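Local structure of transcriptional regulator Tm0710 (Thermotoga maritima, 2A61) at residues A[36-39]-A[40-44]; A[57-61]-A[62-66]. The protein probably binds DNA as a dimer through a winged helix-turn-helix domain and regulates transcription. One frame throughout, in Å; residues are numbered along the deposited sequence.

How the contacts relate
Both contacts are local, and both belong to the MarR-family winged helix-turn-helix domain. Contact 1 covers about two and a half turns of helix 33-45; its centre lies about 6 Å from the centre of the chain, and half of its touching residues are buried. Contact 2, its centre about 18 Å from the chain centre, spans the turn from helix 50-57 into helix 61-73, with four of its seven touching residues exposed and V59 and V64 buried. A buried isoleucine pair and a ring-amide contact mark the first; a helix start, a water and small branched side chains mark the second. They meet where L57 CD1 packs on I38 CG1 at 3.8 Å.

Contact 1: residues A[36-39]-A[40-44]; sequences FDIL and QKIYF
F36 and Q40, one turn apart on helix 33-45, meet at a ring atom and the amide carbon: F36 CE2 lies 3.7 Å from Q40 CD. This helix belongs to the winged helix-turn-helix domain of the MarR family. The ring and amide planes are 34° apart, so the pair is oblique and not a parallel stack, and Q40 CB stands over one ring face, offset toward the rim. Q40 CG sits between its own backbone N and carbonyl carbon (chi1 75°); from there the extended chain runs back along the helix, with Q40 CG 3.4 Å from F36 O. The amide also lies beside the D37 carboxylate, nearly coplanar with it, but the facing atoms are both acceptors, D37 OD1 and Q40 OE1, 3.5 Å apart, and form no bond. With an alanine here in place of Q40 the amide is gone, and a gap would probably open beside F36 CE2 and CZ.

On another side of the helix, I38 and I42 run side by side, with I38 CG2 3.8 Å from I42 CD1; L77 of strand 77-82 touches both. F36 and L39 pack on I101 of helix 95-119, and L39 also reaches L77. The charged groups find their mates outside the segments: D37 OD1 is in a salt bridge with R23, and K41 NZ, turned away, in one with E45.

Four backbone bonds from residue i+4 to residue i fix this spacing. K41 N donates to D37 O at 3.1 Å, and Y43 N to L39 O at 2.8 Å. The bond under the ring-amide pair, Q40 N to F36 O, is short at 2.7 Å, with an N-H...O angle of 167°.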
ATOM      1  N   PHE A  36      -0.085   4.673  10.768  1.00 14.32           N
ATOM      2  CA  PHE A  36       1.198   4.457  10.113  1.00 14.95           C
ATOM      3  C   PHE A  36       1.287   5.121   8.725  1.00 15.10           C
ATOM      4  O   PHE A  36       2.325   5.661   8.353  1.00 14.02           O
ATOM      5  CB  PHE A  36       1.477   2.945   9.966  1.00 14.67           C
ATOM      6  CG  PHE A  36       2.776   2.640   9.299  1.00 15.80           C
ATOM      7  CD1 PHE A  36       3.979   2.966   9.916  1.00 19.47           C
ATOM      8  CD2 PHE A  36       2.808   2.015   8.060  1.00 16.82           C
ATOM      9  CE1 PHE A  36       5.197   2.683   9.279  1.00 19.03           C
ATOM     10  CE2 PHE A  36       4.023   1.740   7.437  1.00 14.46           C
ATOM     11  CZ  PHE A  36       5.199   2.081   8.060  1.00 15.38           C
ATOM     12  N   ASP A  37       0.191   5.066   7.975  1.00 15.60           N
ATOM     13  CA  ASP A  37       0.113   5.733   6.670  1.00 17.28           C
ATOM     14  C   ASP A  37       0.360   7.263   6.779  1.00 17.12           C
ATOM     15  O   ASP A  37       1.015   7.848   5.905  1.00 16.26           O
ATOM     16  CB  ASP A  37      -1.240   5.488   6.021  1.00 16.51           C
ATOM     17  CG  ASP A  37      -1.407   4.070   5.469  1.00 23.01           C
ATOM     18  OD1 ASP A  37      -0.413   3.393   5.074  1.00 22.82           O
ATOM     19  OD2 ASP A  37      -2.583   3.633   5.461  1.00 26.01           O
ATOM     20  N   ILE A  38      -0.182   7.895   7.826  1.00 15.89           N
ATOM     21  CA  ILE A  38       0.151   9.300   8.132  1.00 15.64           C
ATOM     22  C   ILE A  38       1.639   9.461   8.443  1.00 15.96           C
ATOM     23  O   ILE A  38       2.298  10.365   7.910  1.00 14.36           O
ATOM     24  CB  ILE A  38      -0.649   9.841   9.332  1.00 15.86           C
ATOM     25  CG1 ILE A  38      -2.148   9.912   8.974  1.00 14.91           C
ATOM     26  CG2 ILE A  38      -0.058  11.143   9.833  1.00 16.45           C
ATOM     27  CD1 ILE A  38      -3.009  10.138  10.178  1.00 11.62           C
ATOM     28  N   LEU A  39       2.170   8.594   9.296  1.00 14.91           N
ATOM     29  CA  LEU A  39       3.578   8.729   9.716  1.00 16.90           C
ATOM     30  C   LEU A  39       4.532   8.503   8.574  1.00 18.10           C
ATOM     31  O   LEU A  39       5.513   9.248   8.438  1.00 17.64           O
ATOM     32  CB  LEU A  39       3.954   7.754  10.821  1.00 17.64           C
ATOM     33  CG  LEU A  39       3.471   7.942  12.241  1.00 21.05           C
ATOM     34  CD1 LEU A  39       3.916   6.720  13.087  1.00 21.39           C
ATOM     35  CD2 LEU A  39       4.053   9.229  12.809  1.00 23.35           C
ATOM     36  N   GLN A  40       4.274   7.467   7.756  1.00 18.51           N
ATOM     37  CA  GLN A  40       5.165   7.176   6.632  1.00 19.18           C
ATOM     38  C   GLN A  40       5.116   8.203   5.507  1.00 17.29           C
ATOM     39  O   GLN A  40       6.137   8.474   4.907  1.00 17.71           O
ATOM     40  CB  GLN A  40       5.035   5.726   6.111  1.00 17.76           C
ATOM     41  CG  GLN A  40       3.834   5.427   5.318  1.00 21.41           C
ATOM     42  CD  GLN A  40       3.956   4.088   4.555  1.00 22.30           C
ATOM     43  OE1 GLN A  40       2.954   3.501   4.161  1.00 28.47           O
ATOM     44  NE2 GLN A  40       5.186   3.624   4.347  1.00 17.96           N
ATOM     45  N   LYS A  41       3.945   8.791   5.271  1.00 16.88           N
ATOM     46  CA  LYS A  41       3.806   9.910   4.342  1.00 18.24           C
ATOM     47  C   LYS A  41       4.639  11.124   4.743  1.00 17.80           C
ATOM     48  O   LYS A  41       5.341  11.699   3.896  1.00 16.69           O
ATOM     49  CB  LYS A  41       2.346  10.299   4.203  1.00 17.95           C
ATOM     50  CG  LYS A  41       2.079  11.437   3.248  1.00 25.01           C
ATOM     51  CD  LYS A  41       2.686  11.224   1.824  1.00 28.55           C
ATOM     52  CE  LYS A  41       2.160   9.974   1.090  1.00 30.20           C
ATOM     53  NZ  LYS A  41       2.799   9.697  -0.282  1.00 32.62           N
ATOM     54  N   ILE A  42       4.589  11.483   6.027  1.00 17.11           N
ATOM     55  CA  ILE A  42       5.340  12.618   6.522  1.00 17.49           C
ATOM     56  C   ILE A  42       6.821  12.240   6.545  1.00 16.79           C
ATOM     57  O   ILE A  42       7.681  13.082   6.288  1.00 17.47           O
ATOM     58  CB  ILE A  42       4.840  13.084   7.942  1.00 17.68           C
ATOM     59  CG1 ILE A  42       3.393  13.569   7.859  1.00 16.91           C
ATOM     60  CG2 ILE A  42       5.763  14.171   8.527  1.00 16.55           C
ATOM     61  CD1 ILE A  42       2.654  13.714   9.284  1.00 17.64           C
ATOM     62  N   TYR A  43       7.123  10.982   6.858  1.00 15.01           N
ATOM     63  CA  TYR A  43       8.505  10.536   6.897  1.00 16.40           C
ATOM     64  C   TYR A  43       9.176  10.726   5.533  1.00 16.55           C
ATOM     65  O   TYR A  43      10.319  11.155   5.447  1.00 16.27           O
ATOM     66  CB  TYR A  43       8.581   9.064   7.297  1.00 17.20           C
ATOM     67  CG  TYR A  43       9.988   8.475   7.297  1.00 19.11           C
ATOM     68  CD1 TYR A  43      10.740   8.421   8.473  1.00 21.63           C
ATOM     69  CD2 TYR A  43      10.554   7.935   6.115  1.00 18.49           C
ATOM     70  CE1 TYR A  43      12.040   7.877   8.470  1.00 20.66           C
ATOM     71  CE2 TYR A  43      11.833   7.388   6.104  1.00 20.00           C
ATOM     72  CZ  TYR A  43      12.544   7.341   7.298  1.00 21.24           C
ATOM     73  OH  TYR A  43      13.784   6.799   7.311  1.00 24.92           O
ATOM     74  N   PHE A  44       8.436  10.413   4.480  1.00 17.68           N
ATOM     75  CA  PHE A  44       9.001  10.461   3.135  1.00 19.26           C
ATOM     76  C   PHE A  44       8.864  11.819   2.464  1.00 20.26           C
ATOM     77  O   PHE A  44       9.780  12.219   1.716  1.00 21.89           O
ATOM     78  CB  PHE A  44       8.435   9.330   2.249  1.00 19.18           C
ATOM     79  CG  PHE A  44       8.970   7.959   2.595  1.00 19.63           C
ATOM     80  CD1 PHE A  44      10.339   7.670   2.474  1.00 20.65           C
ATOM     81  CD2 PHE A  44       8.095   6.947   3.022  1.00 18.80           C
ATOM     82  CE1 PHE A  44      10.844   6.377   2.776  1.00 17.38           C
ATOM     83  CE2 PHE A  44       8.572   5.670   3.367  1.00 21.47           C
ATOM     84  CZ  PHE A  44       9.936   5.390   3.267  1.00 22.02           C
TER

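Contact 2: residues A[57-61]-A[62-66]; sequences LGVAK and STVTG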
ATOM      1  N   LEU A  57      -5.495   9.801   3.058  1.00 20.90           N
ATOM      2  CA  LEU A  57      -6.184   8.626   3.593  1.00 21.12           C
ATOM      3  C   LEU A  57      -7.513   8.381   2.936  1.00 20.92           C
ATOM      4  O   LEU A  57      -7.947   7.227   2.807  1.00 20.73           O
ATOM      5  CB  LEU A  57      -6.406   8.746   5.101  1.00 20.73           C
ATOM      6  CG  LEU A  57      -5.171   8.701   5.977  1.00 20.09           C
ATOM      7  CD1 LEU A  57      -5.491   9.122   7.428  1.00 19.30           C
ATOM      8  CD2 LEU A  57      -4.512   7.374   5.923  1.00 22.83           C
ATOM      9  N   GLY A  58      -8.151   9.459   2.499  1.00 21.11           N
ATOM     10  CA  GLY A  58      -9.539   9.392   2.011  1.00 21.34           C
ATOM     11  C   GLY A  58     -10.572   9.283   3.112  1.00 22.15           C
ATOM     12  O   GLY A  58     -11.622   8.622   2.937  1.00 21.76           O
ATOM     13  N   VAL A  59     -10.276   9.925   4.250  1.00 22.09           N
ATOM     14  CA  VAL A  59     -11.211   9.992   5.385  1.00 21.86           C
ATOM     15  C   VAL A  59     -11.505  11.454   5.766  1.00 22.62           C
ATOM     16  O   VAL A  59     -10.692  12.350   5.511  1.00 21.85           O
ATOM     17  CB  VAL A  59     -10.717   9.189   6.655  1.00 22.45           C
ATOM     18  CG1 VAL A  59     -10.709   7.633   6.391  1.00 19.96           C
ATOM     19  CG2 VAL A  59      -9.367   9.713   7.211  1.00 20.35           C
ATOM     20  N   ALA A  60     -12.658  11.675   6.389  1.00 23.10           N
ATOM     21  CA  ALA A  60     -13.045  12.982   6.923  1.00 24.18           C
ATOM     22  C   ALA A  60     -12.002  13.602   7.866  1.00 25.07           C
ATOM     23  O   ALA A  60     -11.159  12.898   8.471  1.00 24.97           O
ATOM     24  CB  ALA A  60     -14.406  12.877   7.623  1.00 23.90           C
ATOM     25  N   LYS A  61     -12.076  14.927   8.010  1.00 25.18           N
ATOM     26  CA  LYS A  61     -11.131  15.657   8.846  1.00 25.69           C
ATOM     27  C   LYS A  61     -11.229  15.208  10.309  1.00 24.98           C
ATOM     28  O   LYS A  61     -10.213  15.145  11.003  1.00 25.48           O
ATOM     29  CB  LYS A  61     -11.374  17.176   8.741  1.00 26.48           C
ATOM     30  CG  LYS A  61     -11.287  17.710   7.312  1.00 31.19           C
ATOM     31  CD  LYS A  61      -9.866  18.081   6.860  1.00 34.62           C
ATOM     32  CE  LYS A  61      -9.873  18.358   5.365  1.00 37.20           C
ATOM     33  NZ  LYS A  61     -10.964  19.332   5.000  1.00 42.36           N
ATOM     34  N   SER A  62     -12.454  14.904  10.772  1.00 24.54           N
ATOM     35  CA  SER A  62     -12.681  14.386  12.132  1.00 24.23           C
ATOM     36  C   SER A  62     -11.899  13.125  12.419  1.00 22.86           C
ATOM     37  O   SER A  62     -11.361  12.975  13.512  1.00 23.19           O
ATOM     38  CB  SER A  62     -14.175  14.128  12.438  1.00 24.33           C
ATOM     39  OG  SER A  62     -14.823  13.379  11.413  1.00 27.27           O
ATOM     40  N   THR A  63     -11.838  12.217  11.444  1.00 21.61           N
ATOM     41  CA  THR A  63     -11.077  10.981  11.605  1.00 20.85           C
ATOM     42  C   THR A  63      -9.573  11.296  11.729  1.00 19.70           C
ATOM     43  O   THR A  63      -8.882  10.815  12.632  1.00 18.54           O
ATOM     44  CB  THR A  63     -11.307  10.045  10.405  1.00 21.44           C
ATOM     45  OG1 THR A  63     -12.697   9.775  10.240  1.00 22.56           O
ATOM     46  CG2 THR A  63     -10.549   8.730  10.587  1.00 20.47           C
ATOM     47  N   VAL A  64      -9.079  12.123  10.807  1.00 19.17           N
ATOM     48  CA  VAL A  64      -7.687  12.550  10.826  1.00 19.19           C
ATOM     49  C   VAL A  64      -7.344  13.141  12.205  1.00 17.66           C
ATOM     50  O   VAL A  64      -6.353  12.807  12.791  1.00 17.81           O
ATOM     51  CB  VAL A  64      -7.428  13.613   9.737  1.00 18.69           C
ATOM     52  CG1 VAL A  64      -6.009  14.149   9.878  1.00 19.42           C
ATOM     53  CG2 VAL A  64      -7.695  13.023   8.358  1.00 19.31           C
ATOM     54  N   THR A  65      -8.188  14.029  12.705  1.00 18.97           N
ATOM     55  CA  THR A  65      -7.976  14.663  13.997  1.00 20.40           C
ATOM     56  C   THR A  65      -7.791  13.633  15.059  1.00 18.50           C
ATOM     57  O   THR A  65      -6.880  13.750  15.841  1.00 19.58           O
ATOM     58  CB  THR A  65      -9.140  15.612  14.426  1.00 20.44           C
ATOM     59  OG1 THR A  65      -9.314  16.606  13.420  1.00 23.04           O
ATOM     60  CG2 THR A  65      -8.805  16.310  15.746  1.00 24.41           C
ATOM     61  N   GLY A  66      -8.650  12.609  15.098  1.00 19.40           N
ATOM     62  CA  GLY A  66      -8.498  11.527  16.101  1.00 17.76           C
ATOM     63  C   GLY A  66      -7.194  10.744  16.006  1.00 17.62           C
ATOM     64  O   GLY A  66      -6.534  10.456  17.034  1.00 17.14           O
TER
HETATM   65  O   HOH W   1     -14.089   9.252   7.271  1.00 37.89           O
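A60 and V64 are joined by the first regular turn of helix 61-73, for which A60 is the N-cap residue: V64 N donates to A60 O at 3.2 Å, nearly straight (171°). T63 N also reaches A60 O, but its bent approach makes that bond weak. One residue on, the regular bond recurs, T65 N to K61 O at 2.9 Å. The side-chain oxygen T65 OG1 lies 3.0 Å from the same K61 O.

Among the side chains, V59 and T63 cross at about a right angle, methyl against methyl, with V59 CG2 3.7 Å from T63 CG2. V59 CG2 stands between its backbone N and carbonyl carbon, while CG1 is anti to the carbonyl carbon (chi1 -68°); this brings V59 CG2 within 3.9 Å of V64 CG2 as well.

This is the turn of the helix-turn-helix, joining helix 50-57 to helix 61-73, which by position is the probable DNA-recognition helix of the family. A Schellman motif ends the earlier helix, with V59 N bonded to S54 O and G58 N to V55 O; G58, with positive phi (76°), is its C-prime residue. The V59 carbonyl then takes a hydrogen bond from the S54 side chain, tying the turn back to the helix it has left.

A water accepts from A60 N, with its O atom 2.9 Å from A60 N. The O atom of the same water has a weak bond to T63 OG1, 3.3 Å long. T63 OG1 is also hydrogen-bonded to T63 OG1 of the second subunit, V59 packs on T63 of that subunit, and G58 O is hydrogen-bonded to T32 OG1 of the second subunit.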